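Local coordinates for protein putrescine aminotransferase (Halomonas elongata DSM 2581, PDB 6GWI) that probably transfers amino groups from amines such as putrescine to keto acceptors, using bound pyridoxal-5'-phosphate, as a class-III transaminase, at residues 7-12 and 26-32; 395-401 and 446-450; 102-106 and 268-272. All coordinates share one frame; numbering follows the deposited sequence.

Contact 1: 7-12 and 26-32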
loop_
_atom_site.group_PDB
_atom_site.type_symbol
_atom_site.label_atom_id
_atom_site.label_comp_id
_atom_site.label_asym_id
_atom_site.label_seq_id
_atom_site.Cartn_x
_atom_site.Cartn_y
_atom_site.Cartn_z
ATOM N N TYR B 7 -20.987 -10.420 -15.292
ATOM C CA TYR B 7 -20.043 -9.910 -14.305
ATOM C C TYR B 7 -19.587 -11.010 -13.358
ATOM O O TYR B 7 -18.391 -11.158 -13.084
ATOM C CB TYR B 7 -20.691 -8.775 -13.507
ATOM C CG TYR B 7 -20.730 -7.450 -14.226
ATOM C CD1 TYR B 7 -19.565 -6.868 -14.702
ATOM C CD2 TYR B 7 -21.931 -6.777 -14.429
ATOM C CE1 TYR B 7 -19.588 -5.656 -15.358
ATOM C CE2 TYR B 7 -21.964 -5.559 -15.089
ATOM C CZ TYR B 7 -20.786 -5.006 -15.552
ATOM O OH TYR B 7 -20.788 -3.798 -16.211
ATOM N N GLN B 8 -20.540 -11.781 -12.824
ATOM C CA GLN B 8 -20.204 -12.798 -11.835
ATOM C C GLN B 8 -19.284 -13.857 -12.428
ATOM O O GLN B 8 -18.340 -14.310 -11.772
ATOM C CB GLN B 8 -21.482 -13.437 -11.285
ATOM C CG GLN B 8 -22.353 -12.493 -10.457
ATOM C CD GLN B 8 -23.655 -13.134 -9.998
ATOM O OE1 GLN B 8 -24.323 -13.830 -10.763
ATOM N NE2 GLN B 8 -24.024 -12.892 -8.744
ATOM N N ALA B 9 -19.538 -14.259 -13.675
ATOM C CA ALA B 9 -18.729 -15.307 -14.286
ATOM C C ALA B 9 -17.305 -14.826 -14.539
ATOM O O ALA B 9 -16.339 -15.538 -14.243
ATOM C CB ALA B 9 -19.383 -15.784 -15.583
ATOM N N LEU B 10 -17.154 -13.617 -15.094
ATOM C CA LEU B 10 -15.821 -13.049 -15.278
ATOM C C LEU B 10 -15.126 -12.849 -13.940
ATOM O O LEU B 10 -13.935 -13.147 -13.793
ATOM C CB LEU B 10 -15.904 -11.716 -16.019
ATOM C CG LEU B 10 -16.101 -11.749 -17.534
ATOM C CD1 LEU B 10 -16.192 -10.322 -18.055
ATOM C CD2 LEU B 10 -14.998 -12.508 -18.248
ATOM N N ASP B 11 -15.854 -12.318 -12.956
ATOM C CA ASP B 11 -15.271 -12.097 -11.640
ATOM C C ASP B 11 -14.808 -13.409 -11.027
ATOM O O ASP B 11 -13.712 -13.488 -10.460
ATOM C CB ASP B 11 -16.282 -11.415 -10.727
ATOM C CG ASP B 11 -15.636 -10.813 -9.507
ATOM O OD1 ASP B 11 -14.997 -9.751 -9.639
ATOM O OD2 ASP B 11 -15.743 -11.413 -8.419
ATOM N N ARG B 12 -15.640 -14.447 -11.116
ATOM C CA ARG B 12 -15.242 -15.749 -10.601
ATOM C C ARG B 12 -13.973 -16.237 -11.288
ATOM O O ARG B 12 -13.103 -16.839 -10.649
ATOM C CB ARG B 12 -16.375 -16.755 -10.798
ATOM C CG ARG B 12 -16.130 -18.097 -10.138
ATOM C CD ARG B 12 -17.179 -19.107 -10.544
ATOM N NE ARG B 12 -17.149 -20.286 -9.686
ATOM C CZ ARG B 12 -18.022 -21.286 -9.759
ATOM N NH1 ARG B 12 -18.996 -21.257 -10.660
ATOM N NH2 ARG B 12 -17.918 -22.317 -8.933
ATOM N N GLY B 26 -17.470 -18.048 -5.216
ATOM C CA GLY B 26 -17.655 -18.468 -6.595
ATOM C C GLY B 26 -18.906 -19.302 -6.791
ATOM O O GLY B 26 -19.566 -19.214 -7.830
ATOM N N GLU B 27 -19.248 -20.130 -5.800
ATOM C CA GLU B 27 -20.435 -20.966 -5.910
ATOM C C GLU B 27 -21.724 -20.182 -5.697
ATOM O O GLU B 27 -22.739 -20.491 -6.330
ATOM C CB GLU B 27 -20.361 -22.119 -4.902
ATOM C CG GLU B 27 -19.358 -23.201 -5.269
ATOM C CD GLU B 27 -19.031 -24.124 -4.108
ATOM O OE1 GLU B 27 -19.458 -23.839 -2.970
ATOM O OE2 GLU B 27 -18.346 -25.141 -4.338
ATOM N N GLU B 28 -21.718 -19.178 -4.823
ATOM C CA GLU B 28 -22.938 -18.421 -4.569
ATOM C C GLU B 28 -23.092 -17.220 -5.492
ATOM O O GLU B 28 -24.224 -16.782 -5.728
ATOM C CB GLU B 28 -23.008 -17.981 -3.100
ATOM C CG GLU B 28 -21.821 -17.212 -2.571
ATOM C CD GLU B 28 -21.716 -17.297 -1.055
ATOM O OE1 GLU B 28 -21.041 -16.442 -0.452
ATOM O OE2 GLU B 28 -22.310 -18.224 -0.465
ATOM N N GLY B 29 -21.994 -16.691 -6.028
ATOM C CA GLY B 29 -22.057 -15.554 -6.926
ATOM C C GLY B 29 -21.877 -14.219 -6.239
ATOM O O GLY B 29 -22.598 -13.897 -5.290
ATOM N N SER B 30 -20.917 -13.430 -6.716
ATOM C CA SER B 30 -20.627 -12.144 -6.100
ATOM C C SER B 30 -21.734 -11.134 -6.382
ATOM O O SER B 30 -22.323 -11.109 -7.466
ATOM C CB SER B 30 -19.290 -11.600 -6.612
ATOM O OG SER B 30 -18.822 -10.532 -5.804
ATOM N N ARG B 31 -22.003 -10.293 -5.390
ATOM C CA ARG B 31 -22.797 -9.092 -5.590
ATOM C C ARG B 31 -21.989 -8.105 -6.419
ATOM O O ARG B 31 -20.764 -8.026 -6.302
ATOM C CB ARG B 31 -23.139 -8.487 -4.233
ATOM C CG ARG B 31 -23.994 -9.371 -3.336
ATOM C CD ARG B 31 -23.796 -8.950 -1.886
ATOM N NE ARG B 31 -24.488 -9.808 -0.929
ATOM C CZ ARG B 31 -24.197 -9.869 0.368
ATOM N NH1 ARG B 31 -24.891 -10.668 1.168
ATOM N NH2 ARG B 31 -23.181 -9.171 0.861
ATOM N N VAL B 32 -22.677 -7.341 -7.260
ATOM C CA VAL B 32 -22.017 -6.405 -8.166
ATOM C C VAL B 32 -22.561 -5.016 -7.867
ATOM O O VAL B 32 -23.725 -4.719 -8.162
ATOM C CB VAL B 32 -22.224 -6.778 -9.641
ATOM C CG1 VAL B 32 -21.399 -5.863 -10.527
ATOM C CG2 VAL B 32 -21.839 -8.231 -9.889
HETATM O O HOH W 1 -18.966 -14.248 -8.753
#
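The carbonyl oxygen of S30 takes a nearly straight hydrogen bond from the side-chain amide of Q8, NE2 to O 2.8 Å with 166° at the hydrogen. Q8 puts the oxygen in its own amide plane but meets the S30 carbonyl from above the carbonyl plane. A water bridges the same two residues, donating to Q8 O at 3.1 Å and accepting from S30 N at 2.9 Å, so both backbone polar groups of S30 are tied to helix 4-14. V32 CG2 packs on Y7 CB at 3.8 Å as strand 31-37 sets off. At the other end the extended chain of R12, its CG anti to the backbone N (chi1 -173°), lays the guanidinium over G26 of helix 22-28, whose O sits 3.2 Å from R12 CZ over the face, where no N-H points at it; any attraction is probably electrostatic. D11 only grazes S30 CB; its carboxylate is held by H15 and H17 of its own chain and by T89 of the second subunit. R31 and V32 pair with a strand of that subunit. Polar bonds thus hold the loop residue S30, while strand 31-37 is met by apolar packing on V32, chiefly from Y7.

Contact 2: 395-401 and 446-450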
loop_
_atom_site.group_PDB
_atom_site.type_symbol
_atom_site.label_atom_id
_atom_site.label_comp_id
_atom_site.label_asym_id
_atom_site.label_seq_id
_atom_site.Cartn_x
_atom_site.Cartn_y
_atom_site.Cartn_z
ATOM N N LEU B 395 -24.945 -21.437 14.741
ATOM C CA LEU B 395 -26.147 -20.835 14.177
ATOM C C LEU B 395 -25.859 -19.552 13.407
ATOM O O LEU B 395 -26.709 -19.116 12.622
ATOM C CB LEU B 395 -27.154 -20.558 15.297
ATOM C CG LEU B 395 -27.693 -21.793 16.027
ATOM C CD1 LEU B 395 -28.594 -21.387 17.186
ATOM C CD2 LEU B 395 -28.437 -22.720 15.078
ATOM N N GLY B 396 -24.686 -18.950 13.598
ATOM C CA GLY B 396 -24.326 -17.748 12.871
ATOM C C GLY B 396 -25.361 -16.650 12.984
ATOM O O GLY B 396 -25.793 -16.089 11.971
ATOM N N ALA B 397 -25.766 -16.333 14.215
ATOM C CA ALA B 397 -26.777 -15.303 14.425
ATOM C C ALA B 397 -26.380 -13.992 13.757
ATOM O O ALA B 397 -27.212 -13.333 13.125
ATOM C CB ALA B 397 -27.003 -15.092 15.923
ATOM N N GLY B 398 -25.112 -13.596 13.896
ATOM C CA GLY B 398 -24.680 -12.324 13.338
ATOM C C GLY B 398 -24.685 -12.314 11.821
ATOM O O GLY B 398 -25.156 -11.360 11.196
ATOM N N ASN B 399 -24.156 -13.375 11.204
ATOM C CA ASN B 399 -24.160 -13.454 9.747
ATOM C C ASN B 399 -25.582 -13.492 9.203
ATOM O O ASN B 399 -25.866 -12.913 8.147
ATOM C CB ASN B 399 -23.380 -14.682 9.281
ATOM C CG ASN B 399 -21.906 -14.596 9.610
ATOM O OD1 ASN B 399 -21.393 -13.527 9.946
ATOM N ND2 ASN B 399 -21.212 -15.720 9.504
ATOM N N LEU B 400 -26.486 -14.190 9.895
ATOM C CA LEU B 400 -27.881 -14.221 9.469
ATOM C C LEU B 400 -28.498 -12.831 9.533
ATOM O O LEU B 400 -29.164 -12.389 8.589
ATOM C CB LEU B 400 -28.676 -15.202 10.331
ATOM C CG LEU B 400 -30.172 -15.286 10.020
ATOM C CD1 LEU B 400 -30.415 -15.673 8.566
ATOM C CD2 LEU B 400 -30.846 -16.281 10.955
ATOM N N CYS B 401 -28.299 -12.127 10.651
ATOM C CA CYS B 401 -28.786 -10.757 10.753
ATOM C C CYS B 401 -28.182 -9.878 9.665
ATOM O O CYS B 401 -28.879 -9.048 9.071
ATOM C CB CYS B 401 -28.467 -10.187 12.134
ATOM S SG CYS B 401 -29.217 -8.576 12.446
ATOM N N THR B 446 -34.494 -12.182 12.112
ATOM C CA THR B 446 -33.451 -13.035 12.672
ATOM C C THR B 446 -33.973 -13.816 13.872
ATOM O O THR B 446 -33.790 -15.035 13.964
ATOM C CB THR B 446 -32.241 -12.191 13.078
ATOM O OG1 THR B 446 -31.735 -11.489 11.936
ATOM C CG2 THR B 446 -31.141 -13.072 13.664
ATOM N N ALA B 447 -34.624 -13.124 14.809
ATOM C CA ALA B 447 -35.120 -13.790 16.007
ATOM C C ALA B 447 -36.135 -14.870 15.659
ATOM O O ALA B 447 -36.110 -15.963 16.236
ATOM C CB ALA B 447 -35.731 -12.767 16.963
ATOM N N ARG B 448 -37.042 -14.585 14.719
ATOM C CA ARG B 448 -38.038 -15.582 14.345
ATOM C C ARG B 448 -37.376 -16.829 13.764
ATOM O O ARG B 448 -37.735 -17.958 14.120
ATOM C CB ARG B 448 -39.056 -15.003 13.356
ATOM C CG ARG B 448 -40.244 -14.329 14.043
ATOM C CD ARG B 448 -41.340 -13.878 13.076
ATOM N NE ARG B 448 -40.939 -12.914 12.055
ATOM C CZ ARG B 448 -41.127 -11.599 12.139
ATOM N NH1 ARG B 448 -41.698 -11.061 13.211
ATOM N NH2 ARG B 448 -40.740 -10.815 11.142
ATOM N N GLN B 449 -36.404 -16.644 12.866
ATOM C CA GLN B 449 -35.795 -17.789 12.199
ATOM C C GLN B 449 -35.010 -18.678 13.156
ATOM O O GLN B 449 -34.976 -19.900 12.971
ATOM C CB GLN B 449 -34.866 -17.319 11.079
ATOM C CG GLN B 449 -34.133 -18.465 10.397
ATOM C CD GLN B 449 -33.522 -18.080 9.068
ATOM O OE1 GLN B 449 -33.942 -17.115 8.429
ATOM N NE2 GLN B 449 -32.513 -18.835 8.645
ATOM N N LEU B 450 -34.368 -18.101 14.171
ATOM C CA LEU B 450 -33.576 -18.904 15.095
ATOM C C LEU B 450 -34.394 -19.525 16.218
ATOM O O LEU B 450 -33.888 -20.422 16.901
ATOM C CB LEU B 450 -32.452 -18.054 15.692
ATOM C CG LEU B 450 -31.352 -17.636 14.716
ATOM C CD1 LEU B 450 -30.427 -16.620 15.365
ATOM C CD2 LEU B 450 -30.561 -18.848 14.243
#
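L400 reaches across to the last turn of helix 429-450 and touches Q449 and L450 there, and more loosely T446. Its CD2 lies 3.7 Å from Q449 CD, and CD1 is 3.8 Å from Q449 NE2, so both methyls rest against the amide end of the glutamine. The same CD2 also meets L450 CG at 4.0 Å. L400 gets there because its CG stands anti to the backbone N (chi1 178°), which carries the isobutyl group out from helix 397-407. L450 answers with its own two methyls spread apart: CD1 packs on A397 CB at 3.8 Å, while CD2 reaches L395 CB at 4.0 Å, just ahead of the helix start. The two helices belong to the C-terminal part of this class-III aminotransferase, and their short segments run at 129° with axes 10.2 Å apart. Where the backbones come nearest, T446 faces C401, with OG1 3.3 Å from C401 CA. That hydroxyl is hydrogen-bonded to the A442 carbonyl in its own helix, while the threonine's CG2 is turned to the A397 O. Further out, G396 takes the N-cap position with positive phi, and its carbonyl accepts from L400 N. D417 receives the G398 amide, and A397 CB also lies against F391, from the loop just before this helix.

Contact 3: 102-106 and 268-272; sequences DLAPA and WFGSQ
The end of helix 91-103 packs here against the turn that leads into the short helix 270-273, within the cofactor-binding part of a class-III aminotransferase; F269 lies about 12 Å from the bound pyridoxal phosphate. L103, the last helical residue, sets both of its methyls on one face of the W268 indole. CD2 stands over the six-membered ring, 3.9 Å from the centroid of W268 and 18° off the normal, a CH-pi contact, while CD1 lies on the same face over the CE3-CZ3 side, 3.8 Å from W268 CZ3. The indole is brought beneath the leucine by a chi1 of -75°, which leaves CG anti to the carbonyl carbon. L337 and E338 of helix 324-339 also touch W268. With W268 cut back to an alanine, L103 would probably lose the flat surface its methyls rest on, and a gap would open toward helix 324-339. Next along, the chain leaves the helix at A104. L103 O lies at the edge of the F269 ring, 3.5 Å from F269 CE2, and A104 CA is 3.7 Å from F269 CE2. F262 stacks edge-to-face with F269, and E257 accepts the amides of G270 and S271, which probably steadies the turn. P105 adds its CD, 4.0 Å from F269 CD2. The Q272 amide is turned back so that OE1 takes a weak bond from F269 N at 3.0 Å, which leaves Q272 NE2 beside P105 CG at 3.7 Å.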
loop_
_atom_site.group_PDB
_atom_site.type_symbol
_atom_site.label_atom_id
_atom_site.label_comp_id
_atom_site.label_asym_id
_atom_site.label_seq_id
_atom_site.Cartn_x
_atom_site.Cartn_y
_atom_site.Cartn_z
ATOM N N ASP B 102 -1.916 20.986 10.681
ATOM C CA ASP B 102 -2.675 22.011 11.389
ATOM C C ASP B 102 -3.868 21.411 12.125
ATOM O O ASP B 102 -4.257 21.919 13.184
ATOM C CB ASP B 102 -3.136 23.093 10.412
ATOM C CG ASP B 102 -1.979 23.900 9.844
ATOM O OD1 ASP B 102 -0.820 23.645 10.235
ATOM O OD2 ASP B 102 -2.229 24.787 9.001
ATOM N N LEU B 103 -4.443 20.324 11.602
ATOM C CA LEU B 103 -5.554 19.671 12.281
ATOM C C LEU B 103 -5.084 18.699 13.354
ATOM O O LEU B 103 -5.860 18.370 14.258
ATOM C CB LEU B 103 -6.427 18.916 11.274
ATOM C CG LEU B 103 -7.179 19.737 10.227
ATOM C CD1 LEU B 103 -7.703 18.828 9.126
ATOM C CD2 LEU B 103 -8.321 20.504 10.869
ATOM N N ALA B 104 -3.830 18.255 13.290
ATOM C CA ALA B 104 -3.341 17.267 14.232
ATOM C C ALA B 104 -3.191 17.883 15.621
ATOM O O ALA B 104 -3.101 19.104 15.765
ATOM C CB ALA B 104 -2.000 16.709 13.755
ATOM N N PRO B 105 -3.154 17.052 16.662
ATOM C CA PRO B 105 -2.907 17.570 18.012
ATOM C C PRO B 105 -1.564 18.273 18.109
ATOM O O PRO B 105 -0.724 18.215 17.210
ATOM C CB PRO B 105 -2.938 16.313 18.890
ATOM C CG PRO B 105 -3.747 15.345 18.124
ATOM C CD PRO B 105 -3.443 15.608 16.678
ATOM N N ALA B 106 -1.360 18.930 19.247
ATOM C CA ALA B 106 -0.116 19.643 19.489
ATOM C C ALA B 106 1.063 18.676 19.464
ATOM O O ALA B 106 0.951 17.508 19.843
ATOM C CB ALA B 106 -0.167 20.375 20.830
ATOM N N TRP B 268 -11.591 15.184 15.195
ATOM C CA TRP B 268 -10.696 14.969 14.067
ATOM C C TRP B 268 -9.854 13.718 14.264
ATOM O O TRP B 268 -9.422 13.098 13.286
ATOM C CB TRP B 268 -9.797 16.184 13.865
ATOM C CG TRP B 268 -10.511 17.336 13.248
ATOM C CD1 TRP B 268 -10.990 18.440 13.886
ATOM C CD2 TRP B 268 -10.843 17.495 11.865
ATOM N NE1 TRP B 268 -11.595 19.281 12.985
ATOM C CE2 TRP B 268 -11.517 18.724 11.736
ATOM C CE3 TRP B 268 -10.632 16.718 10.722
ATOM C CZ2 TRP B 268 -11.981 19.195 10.512
ATOM C CZ3 TRP B 268 -11.094 17.187 9.507
ATOM C CH2 TRP B 268 -11.762 18.414 9.412
ATOM N N PHE B 269 -9.600 13.339 15.512
ATOM C CA PHE B 269 -8.845 12.130 15.806
ATOM C C PHE B 269 -9.404 11.522 17.082
ATOM O O PHE B 269 -9.743 12.243 18.022
ATOM C CB PHE B 269 -7.351 12.441 15.940
ATOM C CG PHE B 269 -6.754 13.023 14.695
ATOM C CD1 PHE B 269 -6.397 12.206 13.634
ATOM C CD2 PHE B 269 -6.579 14.391 14.571
ATOM C CE1 PHE B 269 -5.862 12.741 12.479
ATOM C CE2 PHE B 269 -6.045 14.931 13.418
ATOM C CZ PHE B 269 -5.685 14.106 12.371
ATOM N N GLY B 270 -9.520 10.193 17.099
ATOM C CA GLY B 270 -9.960 9.520 18.309
ATOM C C GLY B 270 -9.065 9.814 19.496
ATOM O O GLY B 270 -9.537 9.883 20.634
ATOM N N SER B 271 -7.766 10.000 19.244
ATOM C CA SER B 271 -6.841 10.398 20.300
ATOM C C SER B 271 -7.345 11.622 21.050
ATOM O O SER B 271 -7.156 11.738 22.267
ATOM C CB SER B 271 -5.466 10.683 19.697
ATOM O OG SER B 271 -4.835 9.487 19.288
ATOM N N GLN B 272 -7.974 12.556 20.337
ATOM C CA GLN B 272 -8.458 13.770 20.982
ATOM C C GLN B 272 -9.675 13.494 21.853
ATOM O O GLN B 272 -9.882 14.183 22.859
ATOM C CB GLN B 272 -8.786 14.823 19.926
ATOM C CG GLN B 272 -7.567 15.333 19.190
ATOM C CD GLN B 272 -7.911 16.009 17.880
ATOM O OE1 GLN B 272 -8.950 15.735 17.277
ATOM N NE2 GLN B 272 -7.031 16.895 17.426
#

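How the contacts relate
Along the chain contact 1 comes first; contact 3 closes before contact 2 opens, its segments 102-106 and 268-272 lying between those of the other two. Contacts 1 and 2 are neighbours, their centres 25 Å apart and nearest atoms about 7 Å apart, with no touch; R31 of contact 1 makes a cation-pi contact with F406 of helix 397-407. Contact 3 sits across the chain's centre from both, 42 Å from contact 1 and 39 Å from contact 2, centre to centre. None of the helices or strands is common to two contacts. Contact 1 ties the N-terminal segment into the dimer interface, no other chain touches contact 2, and contact 3 lies in the part of the chain that carries the cofactor site.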